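Local coordinates for ribonuclease J (Methanolobus psychrophilus R15, PDB 5HAB), which probably acts as a metal-dependent exoribonuclease of the metallo-beta-lactamase and beta-CASP type, degrading RNA from its 5' end, at residues Leu116-Tyr120 / Gly145-Asn149; Gly285-Leu291 / Asp336-Met342; Arg370-Asn376 / Arg400-His406. The protein carries 1 engineered substitution. All coordinates share one frame; numbering follows the deposited sequence.

Interaction 1 of 3, residues Leu116-Tyr120 / Gly145-Asn149; sequences LAHRY and GVKNN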
loop_
_atom_site.group_PDB
_atom_site.type_symbol
_atom_site.label_atom_id
_atom_site.label_comp_id
_atom_site.label_asym_id
_atom_site.label_seq_id
_atom_site.Cartn_x
_atom_site.Cartn_y
_atom_site.Cartn_z
ATOM N N LEU B 116 -31.705 10.566 19.388
ATOM C CA LEU B 116 -32.138 11.814 18.767
ATOM C C LEU B 116 -33.606 11.796 18.325
ATOM O O LEU B 116 -34.221 12.856 18.194
ATOM C CB LEU B 116 -31.250 12.146 17.562
ATOM C CG LEU B 116 -29.742 12.283 17.759
ATOM C CD1 LEU B 116 -29.050 12.392 16.411
ATOM C CD2 LEU B 116 -29.413 13.481 18.625
ATOM N N ALA B 117 -34.161 10.613 18.067
ATOM C CA ALA B 117 -35.505 10.544 17.492
ATOM C C ALA B 117 -36.588 11.086 18.435
ATOM O O ALA B 117 -37.586 11.651 17.982
ATOM C CB ALA B 117 -35.836 9.123 17.092
ATOM N N HIS B 118 -36.378 10.939 19.741
ATOM C CA HIS B 118 -37.408 11.283 20.721
ATOM C C HIS B 118 -37.625 12.789 20.851
ATOM O O HIS B 118 -38.560 13.225 21.520
ATOM C CB HIS B 118 -37.070 10.688 22.093
ATOM C CG HIS B 118 -35.812 11.227 22.699
ATOM N ND1 HIS B 118 -35.735 12.483 23.260
ATOM C CD2 HIS B 118 -34.586 10.672 22.848
ATOM C CE1 HIS B 118 -34.511 12.684 23.716
ATOM N NE2 HIS B 118 -33.795 11.600 23.480
ATOM N N ARG B 119 -36.749 13.580 20.239
ATOM C CA ARG B 119 -36.877 15.034 20.281
ATOM C C ARG B 119 -37.752 15.583 19.161
ATOM O O ARG B 119 -38.091 16.765 19.156
ATOM C CB ARG B 119 -35.500 15.691 20.229
ATOM C CG ARG B 119 -34.764 15.610 21.544
ATOM C CD ARG B 119 -33.508 16.451 21.542
ATOM N NE ARG B 119 -32.717 16.165 22.731
ATOM C CZ ARG B 119 -31.708 15.305 22.757
ATOM N NH1 ARG B 119 -31.382 14.639 21.656
ATOM N NH2 ARG B 119 -31.036 15.098 23.882
ATOM N N TYR B 120 -38.114 14.730 18.210
ATOM C CA TYR B 120 -38.947 15.160 17.093
ATOM C C TYR B 120 -40.368 14.638 17.255
ATOM O O TYR B 120 -40.579 13.493 17.655
ATOM C CB TYR B 120 -38.351 14.697 15.759
ATOM C CG TYR B 120 -36.981 15.271 15.488
ATOM C CD1 TYR B 120 -36.832 16.513 14.882
ATOM C CD2 TYR B 120 -35.836 14.582 15.863
ATOM C CE1 TYR B 120 -35.578 17.045 14.643
ATOM C CE2 TYR B 120 -34.580 15.107 15.632
ATOM C CZ TYR B 120 -34.455 16.335 15.022
ATOM O OH TYR B 120 -33.200 16.849 14.795
ATOM N N GLY B 145 -38.880 8.798 28.311
ATOM C CA GLY B 145 -39.633 7.608 27.955
ATOM C C GLY B 145 -40.485 7.756 26.707
ATOM O O GLY B 145 -41.236 6.848 26.351
ATOM N N VAL B 146 -40.366 8.901 26.040
ATOM C CA VAL B 146 -41.142 9.165 24.831
ATOM C C VAL B 146 -40.703 8.264 23.673
ATOM O O VAL B 146 -39.527 8.227 23.312
ATOM C CB VAL B 146 -41.047 10.653 24.434
ATOM C CG1 VAL B 146 -39.631 11.178 24.662
ATOM C CG2 VAL B 146 -41.470 10.847 22.981
ATOM N N LYS B 147 -41.659 7.534 23.103
ATOM C CA LYS B 147 -41.394 6.653 21.971
ATOM C C LYS B 147 -42.189 7.082 20.745
ATOM O O LYS B 147 -43.416 7.158 20.801
ATOM C CB LYS B 147 -41.753 5.203 22.308
ATOM C CG LYS B 147 -41.077 4.631 23.533
ATOM C CD LYS B 147 -41.629 3.243 23.831
ATOM C CE LYS B 147 -41.070 2.682 25.125
ATOM N NZ LYS B 147 -41.722 1.393 25.489
ATOM N N ASN B 148 -41.501 7.361 19.641
ATOM C CA ASN B 148 -42.193 7.708 18.405
ATOM C C ASN B 148 -42.991 6.482 17.967
ATOM O O ASN B 148 -42.514 5.355 18.106
ATOM C CB ASN B 148 -41.198 8.124 17.314
ATOM C CG ASN B 148 -40.240 9.217 17.773
ATOM O OD1 ASN B 148 -39.429 9.014 18.680
ATOM N ND2 ASN B 148 -40.324 10.381 17.134
ATOM N N ASN B 149 -44.190 6.681 17.430
ATOM C CA ASN B 149 -44.914 5.549 16.862
ATOM C C ASN B 149 -44.201 5.110 15.592
ATOM O O ASN B 149 -43.631 5.930 14.871
ATOM C CB ASN B 149 -46.390 5.882 16.586
ATOM C CG ASN B 149 -46.565 7.036 15.626
ATOM O OD1 ASN B 149 -46.040 8.128 15.849
ATOM N ND2 ASN B 149 -47.315 6.804 14.549
#

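Interaction 2 of 3, residues Gly285-Leu291 / Asp336-Met342; sequences GRIPVLL and DKYLPVM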
loop_
_atom_site.group_PDB
_atom_site.type_symbol
_atom_site.label_atom_id
_atom_site.label_comp_id
_atom_site.label_asym_id
_atom_site.label_seq_id
_atom_site.Cartn_x
_atom_site.Cartn_y
_atom_site.Cartn_z
ATOM N N GLY B 285 -23.988 -32.432 7.700
ATOM C CA GLY B 285 -24.234 -33.257 8.873
ATOM C C GLY B 285 -23.768 -32.705 10.206
ATOM O O GLY B 285 -23.428 -33.460 11.119
ATOM N N ARG B 286 -23.773 -31.383 10.331
ATOM C CA ARG B 286 -23.471 -30.741 11.603
ATOM C C ARG B 286 -24.709 -30.032 12.142
ATOM O O ARG B 286 -25.588 -29.638 11.376
ATOM C CB ARG B 286 -22.304 -29.763 11.455
ATOM C CG ARG B 286 -21.030 -30.415 10.940
ATOM C CD ARG B 286 -19.846 -29.482 11.085
ATOM N NE ARG B 286 -18.589 -30.115 10.701
ATOM C CZ ARG B 286 -17.443 -29.941 11.353
ATOM N NH1 ARG B 286 -17.401 -29.163 12.425
ATOM N NH2 ARG B 286 -16.341 -30.550 10.941
ATOM N N ILE B 287 -24.779 -29.882 13.460
ATOM C CA ILE B 287 -25.898 -29.175 14.066
ATOM C C ILE B 287 -25.592 -27.687 14.130
ATOM O O ILE B 287 -24.655 -27.268 14.814
ATOM C CB ILE B 287 -26.207 -29.719 15.474
ATOM C CG1 ILE B 287 -26.747 -31.148 15.397
ATOM C CG2 ILE B 287 -27.181 -28.806 16.202
ATOM C CD1 ILE B 287 -26.986 -31.777 16.752
ATOM N N PRO B 288 -26.388 -26.878 13.417
ATOM C CA PRO B 288 -26.189 -25.427 13.415
ATOM C C PRO B 288 -26.622 -24.800 14.734
ATOM O O PRO B 288 -27.809 -24.781 15.049
ATOM C CB PRO B 288 -27.069 -24.954 12.254
ATOM C CG PRO B 288 -28.122 -25.998 12.131
ATOM C CD PRO B 288 -27.474 -27.295 12.514
ATOM N N VAL B 289 -25.658 -24.294 15.492
ATOM C CA VAL B 289 -25.939 -23.648 16.765
ATOM C C VAL B 289 -25.502 -22.183 16.728
ATOM O O VAL B 289 -24.326 -21.877 16.538
ATOM C CB VAL B 289 -25.281 -24.418 17.934
ATOM C CG1 VAL B 289 -23.919 -24.951 17.527
ATOM C CG2 VAL B 289 -25.181 -23.540 19.173
ATOM N N LEU B 290 -26.466 -21.283 16.878
ATOM C CA LEU B 290 -26.207 -19.845 16.856
ATOM C C LEU B 290 -25.890 -19.307 18.253
ATOM O O LEU B 290 -26.669 -19.496 19.183
ATOM C CB LEU B 290 -27.413 -19.107 16.270
ATOM C CG LEU B 290 -27.560 -18.980 14.748
ATOM C CD1 LEU B 290 -27.347 -20.299 14.027
ATOM C CD2 LEU B 290 -28.939 -18.437 14.420
ATOM N N LEU B 291 -24.752 -18.632 18.395
ATOM C CA LEU B 291 -24.316 -18.133 19.698
ATOM C C LEU B 291 -24.107 -16.623 19.690
ATOM O O LEU B 291 -23.643 -16.055 18.703
ATOM C CB LEU B 291 -23.022 -18.820 20.148
ATOM C CG LEU B 291 -23.014 -20.338 20.324
ATOM C CD1 LEU B 291 -22.584 -21.029 19.047
ATOM C CD2 LEU B 291 -22.104 -20.732 21.473
ATOM N N ASP B 336 -16.690 -31.916 15.572
ATOM C CA ASP B 336 -17.017 -32.329 14.212
ATOM C C ASP B 336 -18.517 -32.510 13.988
ATOM O O ASP B 336 -18.958 -32.736 12.862
ATOM C CB ASP B 336 -16.292 -33.633 13.874
ATOM C CG ASP B 336 -16.716 -34.783 14.769
ATOM O OD1 ASP B 336 -17.441 -35.678 14.283
ATOM O OD2 ASP B 336 -16.344 -34.781 15.963
ATOM N N LYS B 337 -19.299 -32.413 15.059
ATOM C CA LYS B 337 -20.733 -32.657 14.971
ATOM C C LYS B 337 -21.525 -31.352 15.004
ATOM O O LYS B 337 -22.752 -31.358 14.909
ATOM C CB LYS B 337 -21.189 -33.571 16.113
ATOM C CG LYS B 337 -20.753 -35.024 15.975
ATOM C CD LYS B 337 -21.246 -35.860 17.152
ATOM C CE LYS B 337 -20.623 -37.250 17.160
ATOM N NZ LYS B 337 -19.184 -37.220 17.555
ATOM N N TYR B 338 -20.817 -30.232 15.119
ATOM C CA TYR B 338 -21.476 -28.937 15.248
ATOM C C TYR B 338 -20.899 -27.867 14.329
ATOM O O TYR B 338 -19.727 -27.912 13.949
ATOM C CB TYR B 338 -21.401 -28.455 16.699
ATOM C CG TYR B 338 -22.181 -29.326 17.647
ATOM C CD1 TYR B 338 -23.553 -29.174 17.789
ATOM C CD2 TYR B 338 -21.549 -30.316 18.388
ATOM C CE1 TYR B 338 -24.274 -29.977 18.651
ATOM C CE2 TYR B 338 -22.260 -31.121 19.255
ATOM C CZ TYR B 338 -23.621 -30.948 19.382
ATOM O OH TYR B 338 -24.329 -31.751 20.240
ATOM N N LEU B 339 -21.746 -26.912 13.963
ATOM C CA LEU B 339 -21.289 -25.705 13.296
ATOM C C LEU B 339 -21.712 -24.478 14.088
ATOM O O LEU B 339 -22.774 -23.909 13.831
ATOM C CB LEU B 339 -21.837 -25.609 11.876
ATOM C CG LEU B 339 -21.182 -24.439 11.137
ATOM C CD1 LEU B 339 -19.684 -24.688 10.996
ATOM C CD2 LEU B 339 -21.845 -24.151 9.797
ATOM N N PRO B 340 -20.895 -24.078 15.071
ATOM C CA PRO B 340 -21.161 -22.838 15.807
ATOM C C PRO B 340 -21.131 -21.617 14.889
ATOM O O PRO B 340 -20.100 -21.327 14.266
ATOM C CB PRO B 340 -20.021 -22.778 16.832
ATOM C CG PRO B 340 -19.533 -24.180 16.953
ATOM C CD PRO B 340 -19.717 -24.790 15.594
ATOM N N VAL B 341 -22.259 -20.919 14.808
ATOM C CA VAL B 341 -22.354 -19.673 14.062
ATOM C C VAL B 341 -22.430 -18.533 15.066
ATOM O O VAL B 341 -23.469 -18.318 15.687
ATOM C CB VAL B 341 -23.574 -19.664 13.135
ATOM C CG1 VAL B 341 -23.558 -18.435 12.239
ATOM C CG2 VAL B 341 -23.632 -20.938 12.321
ATOM N N MET B 342 -21.337 -17.795 15.217
ATOM C CA MET B 342 -21.206 -16.904 16.359
ATOM C C MET B 342 -20.764 -15.498 15.958
ATOM O O MET B 342 -20.325 -15.267 14.833
ATOM C CB MET B 342 -20.221 -17.503 17.360
ATOM C CG MET B 342 -18.777 -17.456 16.909
ATOM S SD MET B 342 -17.684 -18.119 18.173
ATOM C CE MET B 342 -18.460 -19.715 18.441
#

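Interaction 3 of 3, residues Arg370-Asn376 / Arg400-His406; sequences RIIFSAN and RIYDNVH. With nucleotides of chain D.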
loop_
_atom_site.group_PDB
_atom_site.type_symbol
_atom_site.label_atom_id
_atom_site.label_comp_id
_atom_site.label_asym_id
_atom_site.label_seq_id
_atom_site.Cartn_x
_atom_site.Cartn_y
_atom_site.Cartn_z
ATOM N N ARG B 370 -10.732 -24.950 12.113
ATOM C CA ARG B 370 -10.947 -23.969 11.060
ATOM C C ARG B 370 -11.940 -22.856 11.466
ATOM O O ARG B 370 -13.089 -23.115 11.836
ATOM C CB ARG B 370 -11.393 -24.705 9.788
ATOM C CG ARG B 370 -10.257 -25.482 9.090
ATOM C CD ARG B 370 -10.786 -26.728 8.381
ATOM N NE ARG B 370 -12.080 -26.446 7.786
ATOM C CZ ARG B 370 -12.270 -26.212 6.489
ATOM N NH1 ARG B 370 -11.239 -26.243 5.644
ATOM N NH2 ARG B 370 -13.493 -25.952 6.033
ATOM N N ILE B 371 -11.465 -21.615 11.420
ATOM C CA ILE B 371 -12.293 -20.459 11.748
ATOM C C ILE B 371 -12.554 -19.621 10.503
ATOM O O ILE B 371 -11.630 -19.072 9.900
ATOM C CB ILE B 371 -11.659 -19.635 12.872
ATOM C CG1 ILE B 371 -11.405 -20.556 14.067
ATOM C CG2 ILE B 371 -12.558 -18.467 13.251
ATOM C CD1 ILE B 371 -10.799 -19.886 15.252
ATOM N N ILE B 372 -13.825 -19.538 10.125
ATOM C CA ILE B 372 -14.228 -18.871 8.900
ATOM C C ILE B 372 -14.860 -17.515 9.192
ATOM O O ILE B 372 -15.970 -17.430 9.725
ATOM C CB ILE B 372 -15.203 -19.749 8.094
ATOM C CG1 ILE B 372 -14.534 -21.062 7.685
ATOM C CG2 ILE B 372 -15.712 -18.999 6.874
ATOM C CD1 ILE B 372 -14.937 -22.238 8.539
ATOM N N PHE B 373 -14.138 -16.458 8.834
ATOM C CA PHE B 373 -14.647 -15.099 8.899
ATOM C C PHE B 373 -15.392 -14.771 7.612
ATOM O O PHE B 373 -14.782 -14.436 6.601
ATOM C CB PHE B 373 -13.509 -14.102 9.113
ATOM C CG PHE B 373 -12.833 -14.224 10.445
ATOM C CD1 PHE B 373 -11.951 -15.262 10.698
ATOM C CD2 PHE B 373 -13.056 -13.285 11.438
ATOM C CE1 PHE B 373 -11.322 -15.374 11.922
ATOM C CE2 PHE B 373 -12.426 -13.388 12.664
ATOM C CZ PHE B 373 -11.558 -14.434 12.907
ATOM N N SER B 374 -16.714 -14.880 7.645
ATOM C CA SER B 374 -17.524 -14.490 6.502
ATOM C C SER B 374 -17.814 -12.992 6.575
ATOM O O SER B 374 -18.962 -12.574 6.741
ATOM C CB SER B 374 -18.816 -15.286 6.459
ATOM O OG SER B 374 -19.420 -15.145 5.196
ATOM N N ALA B 375 -16.751 -12.201 6.466
ATOM C CA ALA B 375 -16.807 -10.753 6.625
ATOM C C ALA B 375 -15.458 -10.132 6.281
ATOM O O ALA B 375 -14.432 -10.815 6.257
ATOM C CB ALA B 375 -17.208 -10.382 8.047
ATOM N N ASN B 376 -15.469 -8.835 6.002
ATOM C CA ASN B 376 -14.240 -8.098 5.753
ATOM C C ASN B 376 -13.777 -7.395 7.019
ATOM O O ASN B 376 -14.545 -7.243 7.969
ATOM C CB ASN B 376 -14.451 -7.069 4.640
ATOM C CG ASN B 376 -15.442 -5.979 5.035
ATOM O OD1 ASN B 376 -16.352 -6.209 5.838
ATOM N ND2 ASN B 376 -15.267 -4.787 4.474
ATOM N N ARG B 400 -6.777 -22.546 11.860
ATOM C CA ARG B 400 -6.551 -22.138 10.481
ATOM C C ARG B 400 -7.601 -21.092 10.102
ATOM O O ARG B 400 -8.810 -21.333 10.201
ATOM C CB ARG B 400 -6.595 -23.339 9.520
ATOM C CG ARG B 400 -5.667 -24.518 9.878
ATOM C CD ARG B 400 -4.200 -24.114 10.064
ATOM N NE ARG B 400 -3.600 -23.525 8.866
ATOM C CZ ARG B 400 -2.413 -22.923 8.848
ATOM N NH1 ARG B 400 -1.692 -22.832 9.960
ATOM N NH2 ARG B 400 -1.944 -22.406 7.718
ATOM N N ILE B 401 -7.124 -19.916 9.706
ATOM C CA ILE B 401 -7.992 -18.773 9.454
ATOM C C ILE B 401 -8.408 -18.671 7.994
ATOM O O ILE B 401 -7.565 -18.527 7.110
ATOM C CB ILE B 401 -7.300 -17.469 9.886
ATOM C CG1 ILE B 401 -6.758 -17.599 11.312
ATOM C CG2 ILE B 401 -8.257 -16.294 9.759
ATOM C CD1 ILE B 401 -7.826 -17.867 12.340
ATOM N N TYR B 402 -9.713 -18.724 7.749
ATOM C CA TYR B 402 -10.256 -18.413 6.432
ATOM C C TYR B 402 -10.874 -17.023 6.475
ATOM O O TYR B 402 -11.918 -16.824 7.083
ATOM C CB TYR B 402 -11.300 -19.441 6.002
ATOM C CG TYR B 402 -10.750 -20.826 5.761
ATOM C CD1 TYR B 402 -10.366 -21.631 6.821
ATOM C CD2 TYR B 402 -10.632 -21.336 4.474
ATOM C CE1 TYR B 402 -9.867 -22.903 6.611
ATOM C CE2 TYR B 402 -10.133 -22.609 4.253
ATOM C CZ TYR B 402 -9.753 -23.387 5.329
ATOM O OH TYR B 402 -9.257 -24.653 5.135
ATOM N N ASP B 403 -10.222 -16.065 5.831
ATOM C CA ASP B 403 -10.618 -14.669 5.937
ATOM C C ASP B 403 -11.376 -14.211 4.696
ATOM O O ASP B 403 -11.281 -14.827 3.635
ATOM C CB ASP B 403 -9.376 -13.798 6.150
ATOM C CG ASP B 403 -9.692 -12.465 6.790
ATOM O OD1 ASP B 403 -10.890 -12.132 6.933
ATOM O OD2 ASP B 403 -8.733 -11.751 7.156
ATOM N N ASN B 404 -12.134 -13.129 4.852
ATOM C CA ASN B 404 -12.749 -12.410 3.739
ATOM C C ASN B 404 -13.632 -13.264 2.821
ATOM O O ASN B 404 -13.717 -13.001 1.624
ATOM C CB ASN B 404 -11.664 -11.726 2.905
ATOM C CG ASN B 404 -12.116 -10.387 2.345
ATOM O OD1 ASN B 404 -13.109 -9.810 2.799
ATOM N ND2 ASN B 404 -11.384 -9.883 1.356
ATOM N N VAL B 405 -14.288 -14.278 3.373
ATOM C CA VAL B 405 -15.217 -15.083 2.584
ATOM C C VAL B 405 -16.504 -14.284 2.484
ATOM O O VAL B 405 -17.480 -14.558 3.179
ATOM C CB VAL B 405 -15.459 -16.464 3.208
ATOM C CG1 VAL B 405 -16.224 -17.355 2.241
ATOM C CG2 VAL B 405 -14.137 -17.102 3.612
ATOM N N HIS B 406 -16.498 -13.279 1.620
ATOM C CA HIS B 406 -17.462 -12.204 1.744
ATOM C C HIS B 406 -17.572 -11.428 0.447
ATOM O O HIS B 406 -16.659 -11.429 -0.378
ATOM C CB HIS B 406 -17.051 -11.288 2.909
ATOM C CG HIS B 406 -17.831 -10.011 3.006
ATOM N ND1 HIS B 406 -19.110 -9.957 3.517
ATOM C CD2 HIS B 406 -17.493 -8.734 2.701
ATOM C CE1 HIS B 406 -19.538 -8.708 3.494
ATOM N NE2 HIS B 406 -18.577 -7.946 3.007
ATOM O OP3 A D 1 -17.878 -5.216 2.987
ATOM P P A D 1 -18.840 -4.104 2.798
ATOM O OP1 A D 1 -20.215 -4.624 3.013
ATOM O OP2 A D 1 -18.517 -3.425 1.519
ATOM O "O5'" A D 1 -18.528 -3.028 3.921
ATOM C "C5'" A D 1 -18.405 -3.393 5.291
ATOM C "C4'" A D 1 -18.556 -2.184 6.181
ATOM O "O4'" A D 1 -17.353 -1.373 6.067
ATOM C "C3'" A D 1 -19.726 -1.273 5.816
ATOM O "O3'" A D 1 -20.324 -0.723 6.987
ATOM C "C2'" A D 1 -19.070 -0.171 4.988
ATOM O "O2'" A D 1 -19.751 1.065 5.017
ATOM C "C1'" A D 1 -17.683 -0.069 5.623
ATOM N N9 A D 1 -16.657 0.348 4.659
ATOM C C8 A D 1 -16.552 -0.081 3.355
ATOM N N7 A D 1 -15.554 0.449 2.691
ATOM C C5 A D 1 -14.958 1.294 3.619
ATOM C C6 A D 1 -13.843 2.147 3.530
ATOM N N6 A D 1 -13.106 2.291 2.422
ATOM N N1 A D 1 -13.508 2.854 4.634
ATOM C C2 A D 1 -14.249 2.709 5.742
ATOM N N3 A D 1 -15.318 1.938 5.950
ATOM C C4 A D 1 -15.628 1.247 4.836
#

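Interaction 1 of 3, residues Leu116-Tyr120 / Gly145-Asn149
Asn148 points its amide into the turn Ala117-Tyr120, and this one side chain carries the polar part of the contact. Its CG lies anti to its own carbonyl carbon (chi1 -53°), which sends the amide across to the other segment. ND2 donates to Ala117 O at 3.1 Å, with an N-H...O angle of 144°. The donor sits well above the carbonyl plane, so it does not use a lone pair direction. Tyr120 N bonds to the same oxygen from the opposite face of that plane, and Ala117 O is therefore held by two donors. ND2 also donates to Ala122 O. These two bonds, with a weak one from ND2 to Tyr120 O at 3.2 Å, hold the amide in its rotation. OD1 rests against the turn, 3.7 Å from His118 CA and 3.9 Å from Ala117 CB. OD1 and Ala117 O are both acceptors, and they do not bond.

The apolar part lies at His118 and Val146. Val146 CG1 meets His118 CB at 3.7 Å and approaches the imidazole obliquely. The ring itself leads away from Val146, and its CE1 lies over one face of the Arg119 guanidinium. Tyr120 also carries its ring away, and its OH bonds to Asp87.

The contact is small and lies at the surface, within the metallo-beta-lactamase part of the chain. Residues 117-120 follow helix 113-116 and lead to strand 124-126. Residues 145-149 follow helix 128-138 and lead to strand 150-152. The contact thus joins the two loops that enter neighbouring parallel strands at one edge of a mixed sheet. Just beyond it Asn149 and Ile124 are joined by a backbone bond, where the two strands begin to pair.

Interaction 2 of 3, residues Gly285-Leu291 / Asp336-Met342
Strands 287-291 and 338-342 run parallel, with axes 4.6 Å apart at their closest and 26° between their directions, and Ile287 stands level with Tyr338. The backbone bonds begin with Ile287 N to Lys337 O (2.9 Å). They end with Leu291 N to Val341 O (3.0 Å). The bond from Val289 N to Leu339 O is weak. Pro340 CA makes a CA-H...O contact with Val289 O, which also accepts from Val341 N.

Arg286 reaches across just before the strand. Its chain is extended from CG to NE (chi2 -168°), and NH1 donates to Tyr338 O at 3.0 Å in the guanidinium plane. Asp336 O lies over one face of the same group. NH2 bonds to Ser258 O, so two carbonyls fix the orientation of the guanidinium.

Ile287 and Tyr338 lie side by side, with Ile287 CB 3.6 Å from Tyr338 CD1. Leu291 lies alongside Pro340 in the same way, with Leu291 CD1 3.8 Å from Pro340 CB. On the face that carries Pro288 and Leu339, Leu290 CD1 meets Val341 CB at 3.9 Å.

These strands belong to the parallel sheet of the beta-CASP domain. Val289, Leu291 and Tyr338 pack on helix 320-331. Pro288, Leu339 and Val341 pack on helix 271-283. Strand 315-317 flanks strand 287-291, and strand 262-266 flanks strand 338-342.

Interaction 3 of 3, residues Arg370-Asn376 / Arg400-His406
A chi1 of 170° swings the His406 ring away from its own backbone N, and a chi1 of 65° sets Asn376 CG between its N and its carbonyl carbon; both side chains meet the phosphate of A1 of chain D. His406 NE2 donates to OP3 of A1 at 2.8 Å, and OP3 lies in the ring plane. Asn376 ND2 comes within 3.0 Å of the same OP3. Asn376 N sits over one face of the imidazole. The other ring nitrogen, ND1, is hydrogen-bonded to Arg273 NH2.

Ser374 OG bonds to Val405 O at 2.9 Å. Behind these loops strands 370-374 and 400-402 are parallel, tied by bonds such as Tyr402 N to Ile371 O (2.9 Å). Arg370 passes Tyr402 at a slant, with Arg370 CG 3.6 Å from Tyr402 CE1 and the guanidinium 60° from the ring plane. Arg370 NH2 bonds to Val251 O. Arg400 forms salt bridges to Glu414 and Asp447 of the second subunit.

Two loops after adjacent parallel strands, joined by a beta-alpha-beta crossover through helix 381-396, thus bring two side chains to one phosphate oxygen, one by a hydrogen bond and one by close approach. Arg273 probably orients the imidazole. The chemistry is consistent with a pocket that recognises the 5' phosphate of bound RNA.

From the N terminus, interaction 1 comes first. It closes a loop of 24 residues that holds strand 124-126 and helix 128-138, at the edge of a sheet in the metallo-beta-lactamase part. Interaction 2 follows in the beta-CASP part and closes 44 residues with helices 293-304 and 320-331. Interaction 3 closes the 23 residues around helix 381-396. The three loops run in series; none nests in or crosses another. Interactions 2 and 3 share one parallel sheet, on either side of strand 262-266, with centres about 16 Å apart. Interaction 1 lies about 40 Å from interaction 2, centre to centre.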